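Long-range contacts in particle-associated glycoside hydrolase (PDB 6C72), which probably depolymerises the capsular polysaccharide of Acinetobacter baumannii as the trimeric tailspike of a phage, clearing the way for virus entry into the host cell: residues W296-D301 with E331-V336; Y136-A141 with H182-S187; V155-E160 with Q171-K176; Q288-E293 with V321-A326. One frame throughout, in Å; residues are numbered along the deposited sequence.

Interaction 1. Residues W296-D301 with E331-V336; sequences WVYLFD and EPTVLV
Leu-335 lies across one face of the Tyr-298 ring at about a right angle, with CD2 over the ring centre, 4.0 Å from the centroid and only 12° off the normal, a CH-pi contact. Its other methyl, CD1, presses on the root of the same ring, 3.4 Å from Tyr-298 CG. The opposite face is taken by Val-297 CG1, so the phenol is held between Leu-335 and Val-297, its own neighbour in the chain. The extended side chain of Glu-331 crosses the ring at a slant, its carboxylate plane turned 33° from it, with OE1 nearest CE1. That carboxylate receives the hydroxyl of Thr-333 on the anti lone pair of OE1, and its main partner is Arg-362, in salt-bridge contact with OE1.

Phe-300 with Val-334, and Asp-301 with Leu-335, are parallel bridge pairs between neighbouring coils of the parallel beta-helix, probably right-handed as in many phage tailspikes. Phe-300 and Val-334 point to the face of the sheet away from Asp-301 and Leu-335; CD2 of the phenyl ring meets Val-334 CG1 obliquely at 3.5 Å, and Phe-287 meets the Phe-300 ring edge-to-face. Thr-333 O takes two backbone donors, Leu-299 N at 3.0 Å and the straighter Phe-300 N at 3.2 Å, both in its carbonyl plane, while Leu-335 N binds Phe-300 O at 2.8 Å. Ahead of the strands, Pro-332 centres an inverse gamma turn. There the Trp-296 indole, with CG wedged between the backbone N and the carbonyl carbon (chi1 45°), presents its edge: CZ3 sits 3.4 Å from Glu-331 O, and CH2 reaches Pro-332 CA.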
loop_
_atom_site.group_PDB
_atom_site.type_symbol
_atom_site.label_atom_id
_atom_site.label_comp_id
_atom_site.label_asym_id
_atom_site.label_seq_id
_atom_site.Cartn_x
_atom_site.Cartn_y
_atom_site.Cartn_z
ATOM N N TRP A 296 33.026 -2.268 10.544
ATOM C CA TRP A 296 32.203 -1.560 9.571
ATOM C C TRP A 296 31.600 -0.304 10.214
ATOM O O TRP A 296 31.821 -0.010 11.393
ATOM C CB TRP A 296 31.124 -2.489 8.998
ATOM C CG TRP A 296 30.419 -3.310 10.043
ATOM C CD1 TRP A 296 30.798 -4.527 10.539
ATOM C CD2 TRP A 296 29.244 -2.925 10.774
ATOM N NE1 TRP A 296 29.902 -4.946 11.501
ATOM C CE2 TRP A 296 28.942 -3.980 11.667
ATOM C CE3 TRP A 296 28.404 -1.809 10.737
ATOM C CZ2 TRP A 296 27.837 -3.945 12.521
ATOM C CZ3 TRP A 296 27.308 -1.778 11.583
ATOM C CH2 TRP A 296 27.037 -2.835 12.472
ATOM N N VAL A 297 30.832 0.449 9.427
ATOM C CA VAL A 297 30.371 1.771 9.858
ATOM C C VAL A 297 28.897 1.735 10.255
ATOM O O VAL A 297 28.552 1.983 11.417
ATOM C CB VAL A 297 30.619 2.824 8.760
ATOM C CG1 VAL A 297 30.277 4.230 9.273
ATOM C CG2 VAL A 297 32.070 2.734 8.253
ATOM N N TYR A 298 28.018 1.442 9.300
ATOM C CA TYR A 298 26.594 1.320 9.572
ATOM C C TYR A 298 26.057 0.041 8.942
ATOM O O TYR A 298 26.752 -0.660 8.202
ATOM C CB TYR A 298 25.792 2.509 9.034
ATOM C CG TYR A 298 26.304 3.881 9.412
ATOM C CD1 TYR A 298 26.451 4.245 10.741
ATOM C CD2 TYR A 298 26.581 4.838 8.428
ATOM C CE1 TYR A 298 26.901 5.501 11.095
ATOM C CE2 TYR A 298 27.017 6.118 8.771
ATOM C CZ TYR A 298 27.173 6.434 10.108
ATOM O OH TYR A 298 27.600 7.680 10.478
ATOM N N LEU A 299 24.788 -0.239 9.217
ATOM C CA LEU A 299 24.146 -1.410 8.643
ATOM C C LEU A 299 23.559 -1.106 7.266
ATOM O O LEU A 299 23.958 -1.711 6.265
ATOM C CB LEU A 299 23.080 -1.933 9.612
ATOM C CG LEU A 299 22.277 -3.167 9.214
ATOM C CD1 LEU A 299 23.171 -4.354 8.821
ATOM C CD2 LEU A 299 21.372 -3.549 10.382
ATOM N N PHE A 300 22.631 -0.159 7.199
ATOM C CA PHE A 300 21.955 0.216 5.965
ATOM C C PHE A 300 21.829 1.732 5.972
ATOM O O PHE A 300 21.378 2.306 6.965
ATOM C CB PHE A 300 20.585 -0.460 5.859
ATOM C CG PHE A 300 19.776 -0.010 4.682
ATOM C CD1 PHE A 300 19.899 -0.631 3.458
ATOM C CD2 PHE A 300 18.895 1.051 4.799
ATOM C CE1 PHE A 300 19.160 -0.201 2.381
ATOM C CE2 PHE A 300 18.156 1.484 3.719
ATOM C CZ PHE A 300 18.285 0.853 2.519
ATOM N N ASP A 301 22.268 2.389 4.902
ATOM C CA ASP A 301 22.490 3.834 4.959
ATOM C C ASP A 301 21.771 4.528 3.807
ATOM O O ASP A 301 22.187 4.416 2.653
ATOM C CB ASP A 301 23.991 4.136 4.928
ATOM C CG ASP A 301 24.328 5.533 5.437
ATOM O OD1 ASP A 301 23.452 6.203 6.023
ATOM O OD2 ASP A 301 25.487 5.962 5.260
ATOM N N GLU A 331 28.253 1.273 14.254
ATOM C CA GLU A 331 26.941 1.704 14.726
ATOM C C GLU A 331 25.883 0.903 13.983
ATOM O O GLU A 331 25.744 1.059 12.757
ATOM C CB GLU A 331 26.728 3.202 14.504
ATOM C CG GLU A 331 25.420 3.698 15.074
ATOM C CD GLU A 331 25.184 5.189 14.814
ATOM O OE1 GLU A 331 24.622 5.533 13.747
ATOM O OE2 GLU A 331 25.572 6.007 15.682
ATOM N N PRO A 332 25.115 0.046 14.664
ATOM C CA PRO A 332 24.231 -0.907 13.987
ATOM C C PRO A 332 22.901 -0.317 13.528
ATOM O O PRO A 332 21.820 -0.819 13.845
ATOM C CB PRO A 332 24.027 -1.988 15.071
ATOM C CG PRO A 332 24.100 -1.206 16.342
ATOM C CD PRO A 332 25.115 -0.123 16.126
ATOM N N THR A 333 22.984 0.762 12.758
ATOM C CA THR A 333 21.807 1.562 12.455
ATOM C C THR A 333 21.392 1.432 10.995
ATOM O O THR A 333 22.189 1.070 10.124
ATOM C CB THR A 333 22.034 3.032 12.807
ATOM O OG1 THR A 333 23.339 3.415 12.375
ATOM C CG2 THR A 333 21.924 3.242 14.315
ATOM N N VAL A 334 20.104 1.651 10.786
ATOM C CA VAL A 334 19.454 1.781 9.492
ATOM C C VAL A 334 19.070 3.252 9.399
ATOM O O VAL A 334 18.125 3.702 10.066
ATOM C CB VAL A 334 18.232 0.855 9.397
ATOM C CG1 VAL A 334 17.572 0.917 8.035
ATOM C CG2 VAL A 334 18.640 -0.573 9.762
ATOM N N LEU A 335 19.845 4.019 8.643
ATOM C CA LEU A 335 19.749 5.471 8.656
ATOM C C LEU A 335 18.811 5.950 7.559
ATOM O O LEU A 335 18.852 5.458 6.430
ATOM C CB LEU A 335 21.118 6.125 8.446
ATOM C CG LEU A 335 22.266 5.860 9.414
ATOM C CD1 LEU A 335 22.963 4.560 9.041
ATOM C CD2 LEU A 335 23.255 7.024 9.438
ATOM N N VAL A 336 17.976 6.925 7.897
ATOM C CA VAL A 336 17.164 7.635 6.920
ATOM C C VAL A 336 17.545 9.111 6.993
ATOM O O VAL A 336 17.376 9.750 8.038
ATOM C CB VAL A 336 15.662 7.437 7.168
ATOM C CG1 VAL A 336 14.854 8.308 6.190
ATOM C CG2 VAL A 336 15.299 5.978 7.029
#

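Interaction 2. Residues Y136-A141 with H182-S187; sequences YAKAMA and HSSDGS
Tyr-136 and His-182 form an offset stack with centroids 4.2 Å apart and planes at 29°. They are a parallel bridge pair between strands 133-140 and 179-182, on neighbouring coils of the beta-helix, so both face the same side of the sheet; with CG anti to the carbonyl carbon in each (chi1 -65° and -48°) the rings swing the same way and overlap. The phenol CZ lies over the middle of the imidazole, whereas the imidazole sits toward the rim of the phenol, and Tyr-136 CD1 comes 3.3 Å from His-182 CB.

Between the two segments the backbone bond is Ala-137 N to His-182 O, nearly straight at 3.0 Å; His-182 also pairs with Ile-135.

Charge governs the far end, where loop 183-187 leaves the strand. Lys-138, extended beyond CG, runs past the hydroxyls of Ser-183 and Ser-184, themselves bonded to Gln-188 O and Thr-110, and places NZ 2.6 Å from Asp-185 OD2, on the syn side of the carboxylate. OD1 accepts Ser-187 N at 2.9 Å in an Asx turn, while Ser-183 OG accepts Asp-185 N in an ST turn. Lys-138 NZ also salt-bridges Glu-160 of a neighbouring subunit.

Two carboxylates therefore share one ammonium, which would favour its charged form and joins this loop to the subunit interface. Hydrogen bonds to Ser-209 O and zinc-binding His-134 hold both imidazole nitrogens of His-182 and should fix the ring's rotation.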
loop_
_atom_site.group_PDB
_atom_site.type_symbol
_atom_site.label_atom_id
_atom_site.label_comp_id
_atom_site.label_asym_id
_atom_site.label_seq_id
_atom_site.Cartn_x
_atom_site.Cartn_y
_atom_site.Cartn_z
ATOM N N TYR A 136 36.853 -13.044 -12.235
ATOM C CA TYR A 136 37.393 -11.712 -11.969
ATOM C C TYR A 136 37.222 -10.909 -13.249
ATOM O O TYR A 136 38.000 -11.057 -14.195
ATOM C CB TYR A 136 38.854 -11.776 -11.542
ATOM C CG TYR A 136 39.096 -12.473 -10.215
ATOM C CD1 TYR A 136 39.113 -11.755 -9.021
ATOM C CD2 TYR A 136 39.336 -13.843 -10.158
ATOM C CE1 TYR A 136 39.352 -12.377 -7.810
ATOM C CE2 TYR A 136 39.567 -14.477 -8.948
ATOM C CZ TYR A 136 39.576 -13.739 -7.778
ATOM O OH TYR A 136 39.822 -14.363 -6.574
ATOM N N ALA A 137 36.203 -10.054 -13.273
ATOM C CA ALA A 137 35.873 -9.306 -14.478
ATOM C C ALA A 137 34.857 -8.224 -14.160
ATOM O O ALA A 137 33.692 -8.532 -13.893
ATOM C CB ALA A 137 35.311 -10.232 -15.556
ATOM N N LYS A 138 35.265 -6.960 -14.213
ATOM C CA LYS A 138 34.330 -5.883 -13.940
ATOM C C LYS A 138 33.614 -5.522 -15.228
ATOM O O LYS A 138 34.170 -5.643 -16.315
ATOM C CB LYS A 138 35.024 -4.662 -13.330
ATOM C CG LYS A 138 35.992 -3.948 -14.191
ATOM C CD LYS A 138 36.585 -2.771 -13.425
ATOM C CE LYS A 138 37.433 -1.892 -14.335
ATOM N NZ LYS A 138 37.786 -0.596 -13.672
ATOM N N ALA A 139 32.353 -5.153 -15.104
ATOM C CA ALA A 139 31.502 -4.930 -16.259
ATOM C C ALA A 139 30.770 -3.611 -16.115
ATOM O O ALA A 139 30.334 -3.231 -15.022
ATOM C CB ALA A 139 30.489 -6.063 -16.448
ATOM N N MET A 140 30.670 -2.914 -17.228
ATOM C CA MET A 140 29.826 -1.744 -17.344
ATOM C C MET A 140 28.495 -2.220 -17.913
ATOM O O MET A 140 28.467 -2.839 -18.983
ATOM C CB MET A 140 30.503 -0.709 -18.240
ATOM C CG MET A 140 29.856 0.637 -18.307
ATOM S SD MET A 140 30.866 1.830 -19.244
ATOM C CE MET A 140 32.465 1.581 -18.471
ATOM N N ALA A 141 27.413 -2.015 -17.158
ATOM C CA ALA A 141 26.092 -2.401 -17.633
ATOM C C ALA A 141 25.703 -1.579 -18.863
ATOM O O ALA A 141 26.109 -0.420 -19.029
ATOM C CB ALA A 141 25.048 -2.221 -16.527
ATOM N N HIS A 182 33.708 -11.402 -9.103
ATOM C CA HIS A 182 34.647 -10.460 -8.514
ATOM C C HIS A 182 34.969 -9.375 -9.524
ATOM O O HIS A 182 34.688 -9.502 -10.716
ATOM C CB HIS A 182 35.970 -11.117 -8.104
ATOM C CG HIS A 182 35.843 -12.382 -7.314
ATOM N ND1 HIS A 182 36.331 -12.502 -6.030
ATOM C CD2 HIS A 182 35.361 -13.602 -7.649
ATOM C CE1 HIS A 182 36.133 -13.735 -5.600
ATOM N NE2 HIS A 182 35.537 -14.418 -6.560
ATOM N N SER A 183 35.612 -8.324 -9.034
ATOM C CA SER A 183 36.138 -7.263 -9.874
ATOM C C SER A 183 37.616 -7.494 -10.159
ATOM O O SER A 183 38.305 -8.225 -9.448
ATOM C CB SER A 183 35.946 -5.898 -9.216
ATOM O OG SER A 183 36.497 -4.879 -10.035
ATOM N N SER A 184 38.107 -6.837 -11.205
ATOM C CA SER A 184 39.521 -6.892 -11.541
ATOM C C SER A 184 40.346 -5.798 -10.871
ATOM O O SER A 184 41.571 -5.800 -11.034
ATOM C CB SER A 184 39.711 -6.809 -13.054
ATOM O OG SER A 184 39.166 -5.611 -13.572
ATOM N N ASP A 185 39.722 -4.868 -10.149
ATOM C CA ASP A 185 40.447 -3.832 -9.404
ATOM C C ASP A 185 39.639 -3.474 -8.152
ATOM O O ASP A 185 38.768 -4.237 -7.717
ATOM C CB ASP A 185 40.728 -2.612 -10.306
ATOM C CG ASP A 185 39.452 -1.915 -10.804
ATOM O OD1 ASP A 185 38.367 -2.056 -10.189
ATOM O OD2 ASP A 185 39.529 -1.218 -11.840
ATOM N N GLY A 186 39.920 -2.300 -7.577
ATOM C CA GLY A 186 39.303 -1.836 -6.353
ATOM C C GLY A 186 38.079 -0.960 -6.510
ATOM O O GLY A 186 37.583 -0.435 -5.508
ATOM N N SER A 187 37.561 -0.794 -7.726
ATOM C CA SER A 187 36.466 0.136 -7.965
ATOM C C SER A 187 35.119 -0.526 -7.700
ATOM O O SER A 187 34.607 -0.455 -6.577
ATOM C CB SER A 187 36.552 0.702 -9.389
ATOM O OG SER A 187 36.695 -0.332 -10.351
#

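Interaction 3. Residues V155-E160 with Q171-K176; sequences VSVGSE and QTATYK
Gln-171 turns its amide into the backbone of 155-160, and OE1 accepts Val-157 N at 2.9 Å. With CG roughly opposite the backbone N, chi1 of -156° sets CG 3.3 Å from Val-157 O, and the bend at chi2 (-58°) then carries the amide past Ser-156 CB. The same OE1 also takes Ala-173 N at 2.8 Å, from the opposite face of the amide plane, so two backbone N-H groups grip one oxygen. NE2 returns a 175° bond to Ala-173 O, 2.8 Å away and in the amide plane. The amide is thus pinned at both ends, closing the neck of a surface excursion that carries helix 160-165 out between strands 145-148 and 179-182 of the beta-helix. A neighbouring subunit grips this neck as well: its Glu-194 and Asn-195 bond to the backbone N and O of Gln-171, and its Lys-142 to Ser-156 OG.

Thr-172 follows, exposed, with OG1 3.8 Å from Val-157 CB as the two side chains cross at a slant. Ala-173 points its methyl at the other side of the neck, placing CB 3.3 Å from Val-155 O, with Val-157 CG2 more loosely nearby.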
loop_
_atom_site.group_PDB
_atom_site.type_symbol
_atom_site.label_atom_id
_atom_site.label_comp_id
_atom_site.label_asym_id
_atom_site.label_seq_id
_atom_site.Cartn_x
_atom_site.Cartn_y
_atom_site.Cartn_z
ATOM N N VAL A 155 20.632 -30.787 -4.459
ATOM C CA VAL A 155 20.224 -32.172 -4.256
ATOM C C VAL A 155 19.524 -32.251 -2.901
ATOM O O VAL A 155 20.159 -32.072 -1.856
ATOM C CB VAL A 155 21.417 -33.144 -4.324
ATOM C CG1 VAL A 155 20.972 -34.590 -4.024
ATOM C CG2 VAL A 155 22.100 -33.056 -5.687
ATOM N N SER A 156 18.232 -32.550 -2.914
ATOM C CA SER A 156 17.472 -32.578 -1.674
ATOM C C SER A 156 17.864 -33.779 -0.802
ATOM O O SER A 156 18.457 -34.761 -1.266
ATOM C CB SER A 156 15.981 -32.616 -1.987
ATOM O OG SER A 156 15.644 -33.822 -2.644
ATOM N N VAL A 157 17.525 -33.684 0.483
ATOM C CA VAL A 157 17.754 -34.742 1.463
ATOM C C VAL A 157 16.405 -35.170 2.031
ATOM O O VAL A 157 15.521 -34.328 2.228
ATOM C CB VAL A 157 18.667 -34.263 2.614
ATOM C CG1 VAL A 157 18.781 -35.337 3.699
ATOM C CG2 VAL A 157 20.034 -33.826 2.112
ATOM N N GLY A 158 16.245 -36.464 2.288
ATOM C CA GLY A 158 15.113 -36.982 3.035
ATOM C C GLY A 158 14.011 -37.553 2.159
ATOM O O GLY A 158 13.843 -37.182 0.992
ATOM N N SER A 159 13.227 -38.457 2.735
ATOM C CA SER A 159 12.117 -39.044 1.998
ATOM C C SER A 159 10.872 -38.160 2.064
ATOM O O SER A 159 10.695 -37.357 2.982
ATOM C CB SER A 159 11.774 -40.419 2.555
ATOM O OG SER A 159 11.232 -40.285 3.855
ATOM N N GLU A 160 9.991 -38.339 1.073
ATOM C CA GLU A 160 8.704 -37.648 1.089
ATOM C C GLU A 160 7.925 -37.959 2.362
ATOM O O GLU A 160 7.287 -37.075 2.947
ATOM C CB GLU A 160 7.868 -38.045 -0.124
ATOM C CG GLU A 160 6.429 -37.598 0.001
ATOM C CD GLU A 160 5.560 -38.067 -1.137
ATOM O OE1 GLU A 160 6.096 -38.259 -2.242
ATOM O OE2 GLU A 160 4.340 -38.240 -0.930
ATOM N N GLN A 171 14.238 -32.040 5.058
ATOM C CA GLN A 171 14.955 -31.600 3.866
ATOM C C GLN A 171 15.905 -30.486 4.288
ATOM O O GLN A 171 15.501 -29.344 4.490
ATOM C CB GLN A 171 13.983 -31.165 2.780
ATOM C CG GLN A 171 14.577 -31.254 1.390
ATOM C CD GLN A 171 15.827 -30.410 1.267
ATOM O OE1 GLN A 171 16.944 -30.928 1.279
ATOM N NE2 GLN A 171 15.646 -29.087 1.198
ATOM N N THR A 172 17.175 -30.825 4.451
ATOM C CA THR A 172 18.143 -29.907 5.024
ATOM C C THR A 172 18.966 -29.171 3.985
ATOM O O THR A 172 19.713 -28.262 4.354
ATOM C CB THR A 172 19.087 -30.650 5.985
ATOM O OG1 THR A 172 19.682 -31.776 5.317
ATOM C CG2 THR A 172 18.329 -31.121 7.232
ATOM N N ALA A 173 18.864 -29.535 2.710
ATOM C CA ALA A 173 19.667 -28.883 1.685
ATOM C C ALA A 173 19.090 -27.514 1.326
ATOM O O ALA A 173 17.874 -27.345 1.233
ATOM C CB ALA A 173 19.756 -29.758 0.435
ATOM N N THR A 174 19.974 -26.529 1.148
ATOM C CA THR A 174 19.573 -25.187 0.739
ATOM C C THR A 174 20.352 -24.782 -0.503
ATOM O O THR A 174 21.468 -25.257 -0.731
ATOM C CB THR A 174 19.801 -24.145 1.838
ATOM O OG1 THR A 174 21.183 -24.145 2.213
ATOM C CG2 THR A 174 18.943 -24.450 3.057
ATOM N N TYR A 175 19.758 -23.889 -1.298
ATOM C CA TYR A 175 20.376 -23.500 -2.561
ATOM C C TYR A 175 21.707 -22.795 -2.321
ATOM O O TYR A 175 21.927 -22.156 -1.291
ATOM C CB TYR A 175 19.452 -22.583 -3.373
ATOM C CG TYR A 175 19.522 -21.110 -3.002
ATOM C CD1 TYR A 175 18.786 -20.606 -1.947
ATOM C CD2 TYR A 175 20.334 -20.227 -3.713
ATOM C CE1 TYR A 175 18.840 -19.265 -1.607
ATOM C CE2 TYR A 175 20.399 -18.867 -3.386
ATOM C CZ TYR A 175 19.645 -18.390 -2.334
ATOM O OH TYR A 175 19.691 -17.047 -1.989
ATOM N N LYS A 176 22.598 -22.905 -3.290
ATOM C CA LYS A 176 23.910 -22.293 -3.189
ATOM C C LYS A 176 24.234 -21.637 -4.519
ATOM O O LYS A 176 23.918 -22.177 -5.582
ATOM C CB LYS A 176 24.987 -23.333 -2.802
ATOM C CG LYS A 176 26.363 -22.728 -2.596
ATOM C CD LYS A 176 27.326 -23.651 -1.841
ATOM C CE LYS A 176 27.954 -24.700 -2.741
ATOM N NZ LYS A 176 28.462 -25.849 -1.923
#

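Interaction 4. Residues Q288-E293 with V321-A326; sequences QQLKPE and VFNALA
Gln-289 and Asn-323 lie at the tight end of this contact, where the backbones run as parallel strands. Gln-289 N donates to Asn-323 O at 3.0 Å, and Leu-325 N returns a nearly straight, longer bond of 3.2 Å to Gln-289 O. Gln-289 and Ala-324 form a bridge pair on the buried face, where the glutamine amide bends away to bond Ala-267 O through NE2. Gln-288 and Asn-323 share the other face, crossing at a slant, and Gln-288 NE2 bonds Thr-286 OG1.

Past the strand ends the chains give way to exposed, looser packing. Leu-290 reaches over with CD2, 3.7 Å from Leu-325 CG; with CG opposite the carbonyl carbon (chi1 -61°), the branch is directed to the neighbouring chain. Pro-292 lays CB 3.2 Å from Ala-326 O, with CG more loosely against Leu-325 CB. Between the two chains a water donates to both Gln-289 O (2.8 Å) and Leu-325 O (3.0 Å), bridging where direct backbone pairing stops.

Such in-register pairing of one strand with its equivalent a coil later, opening into loops at the strand ends, is the stacking of successive coils in a parallel beta-helix.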
loop_
_atom_site.group_PDB
_atom_site.type_symbol
_atom_site.label_atom_id
_atom_site.label_comp_id
_atom_site.label_asym_id
_atom_site.label_seq_id
_atom_site.Cartn_x
_atom_site.Cartn_y
_atom_site.Cartn_z
ATOM N N GLN A 288 22.858 -7.707 6.409
ATOM C CA GLN A 288 23.434 -8.405 7.558
ATOM C C GLN A 288 24.907 -8.062 7.713
ATOM O O GLN A 288 25.684 -8.235 6.771
ATOM C CB GLN A 288 23.258 -9.924 7.429
ATOM C CG GLN A 288 21.949 -10.320 6.775
ATOM C CD GLN A 288 21.541 -11.748 7.061
ATOM O OE1 GLN A 288 21.581 -12.198 8.213
ATOM N NE2 GLN A 288 21.128 -12.469 6.021
ATOM N N GLN A 289 25.284 -7.582 8.899
ATOM C CA GLN A 289 26.681 -7.445 9.322
ATOM C C GLN A 289 26.963 -8.496 10.399
ATOM O O GLN A 289 26.961 -8.209 11.593
ATOM C CB GLN A 289 26.950 -6.033 9.829
ATOM C CG GLN A 289 26.809 -4.953 8.758
ATOM C CD GLN A 289 28.072 -4.776 7.900
ATOM O OE1 GLN A 289 28.870 -5.696 7.744
ATOM N NE2 GLN A 289 28.244 -3.580 7.339
ATOM N N LEU A 290 27.252 -9.720 9.966
ATOM C CA LEU A 290 27.449 -10.836 10.883
ATOM C C LEU A 290 28.908 -11.275 10.980
ATOM O O LEU A 290 29.189 -12.371 11.473
ATOM C CB LEU A 290 26.567 -12.015 10.474
ATOM C CG LEU A 290 25.066 -11.724 10.501
ATOM C CD1 LEU A 290 24.263 -12.990 10.227
ATOM C CD2 LEU A 290 24.652 -11.100 11.839
ATOM N N LYS A 291 29.851 -10.436 10.548
ATOM C CA LYS A 291 31.281 -10.716 10.655
ATOM C C LYS A 291 31.917 -9.614 11.494
ATOM O O LYS A 291 32.545 -8.693 10.947
ATOM C CB LYS A 291 31.928 -10.806 9.275
ATOM C CG LYS A 291 31.259 -11.804 8.347
ATOM C CD LYS A 291 32.242 -12.354 7.351
ATOM C CE LYS A 291 31.651 -13.497 6.532
ATOM N NZ LYS A 291 32.699 -14.048 5.603
ATOM N N PRO A 292 31.812 -9.693 12.824
ATOM C CA PRO A 292 32.257 -8.562 13.664
ATOM C C PRO A 292 33.735 -8.252 13.543
ATOM O O PRO A 292 34.136 -7.099 13.762
ATOM C CB PRO A 292 31.903 -9.013 15.089
ATOM C CG PRO A 292 30.958 -10.164 14.918
ATOM C CD PRO A 292 31.307 -10.816 13.623
ATOM N N GLU A 293 34.557 -9.243 13.190
ATOM C CA GLU A 293 35.981 -8.996 13.018
ATOM C C GLU A 293 36.263 -8.081 11.833
ATOM O O GLU A 293 37.290 -7.396 11.824
ATOM C CB GLU A 293 36.725 -10.325 12.853
ATOM C CG GLU A 293 36.407 -11.077 11.557
ATOM C CD GLU A 293 35.069 -11.848 11.567
ATOM O OE1 GLU A 293 34.290 -11.764 12.546
ATOM O OE2 GLU A 293 34.810 -12.565 10.572
ATOM N N VAL A 321 15.030 -8.160 6.335
ATOM C CA VAL A 321 15.711 -8.391 7.603
ATOM C C VAL A 321 16.908 -7.454 7.687
ATOM O O VAL A 321 17.711 -7.375 6.750
ATOM C CB VAL A 321 16.163 -9.857 7.761
ATOM C CG1 VAL A 321 17.018 -10.013 9.031
ATOM C CG2 VAL A 321 14.960 -10.800 7.790
ATOM N N PHE A 322 17.010 -6.728 8.792
ATOM C CA PHE A 322 18.183 -5.953 9.140
ATOM C C PHE A 322 18.782 -6.594 10.379
ATOM O O PHE A 322 18.116 -6.678 11.414
ATOM C CB PHE A 322 17.827 -4.493 9.401
ATOM C CG PHE A 322 17.050 -3.859 8.290
ATOM C CD1 PHE A 322 17.709 -3.283 7.207
ATOM C CD2 PHE A 322 15.663 -3.811 8.338
ATOM C CE1 PHE A 322 16.995 -2.694 6.171
ATOM C CE2 PHE A 322 14.935 -3.211 7.309
ATOM C CZ PHE A 322 15.605 -2.653 6.218
ATOM N N ASN A 323 20.022 -7.055 10.276
ATOM C CA ASN A 323 20.612 -7.871 11.326
ATOM C C ASN A 323 22.067 -7.485 11.520
ATOM O O ASN A 323 22.837 -7.458 10.559
ATOM C CB ASN A 323 20.477 -9.363 10.971
ATOM C CG ASN A 323 20.810 -10.272 12.123
ATOM O OD1 ASN A 323 21.118 -9.814 13.220
ATOM N ND2 ASN A 323 20.741 -11.580 11.885
ATOM N N ALA A 324 22.453 -7.214 12.756
ATOM C CA ALA A 324 23.825 -6.821 13.023
ATOM C C ALA A 324 24.265 -7.369 14.371
ATOM O O ALA A 324 23.477 -7.438 15.318
ATOM C CB ALA A 324 23.996 -5.293 12.990
ATOM N N LEU A 325 25.512 -7.805 14.430
ATOM C CA LEU A 325 26.167 -8.122 15.686
ATOM C C LEU A 325 27.109 -6.983 16.038
ATOM O O LEU A 325 27.569 -6.239 15.164
ATOM C CB LEU A 325 26.941 -9.443 15.605
ATOM C CG LEU A 325 26.139 -10.690 15.202
ATOM C CD1 LEU A 325 27.072 -11.894 14.950
ATOM C CD2 LEU A 325 25.079 -11.015 16.235
ATOM N N ALA A 326 27.374 -6.834 17.329
ATOM C CA ALA A 326 28.255 -5.767 17.775
ATOM C C ALA A 326 29.612 -5.889 17.088
ATOM O O ALA A 326 30.117 -6.996 16.858
ATOM C CB ALA A 326 28.412 -5.811 19.298
HETATM O O HOH W 1 29.286 -7.330 12.955
#

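From the N terminus, strand 133-140 comes first, and interaction 2 brings the chain back to it at 182-187. Within that loop lies interaction 3, which closes the shorter excursion from 155-160 to 171-176 around helix 160-165. Both are complete before strand 286-289 opens interaction 4. Interaction 1 then starts at 296-301, before interaction 4 closes at 321-326, and itself closes at 331-336, so these two cross. They stack the same two successive beta-helix coils, and they touch where Trp-296 packs against Gln-289. Interactions 2 and 3 tie earlier coils and a protruding arm, and both meet neighbouring subunits through the Lys-138 to Glu-160 salt bridge.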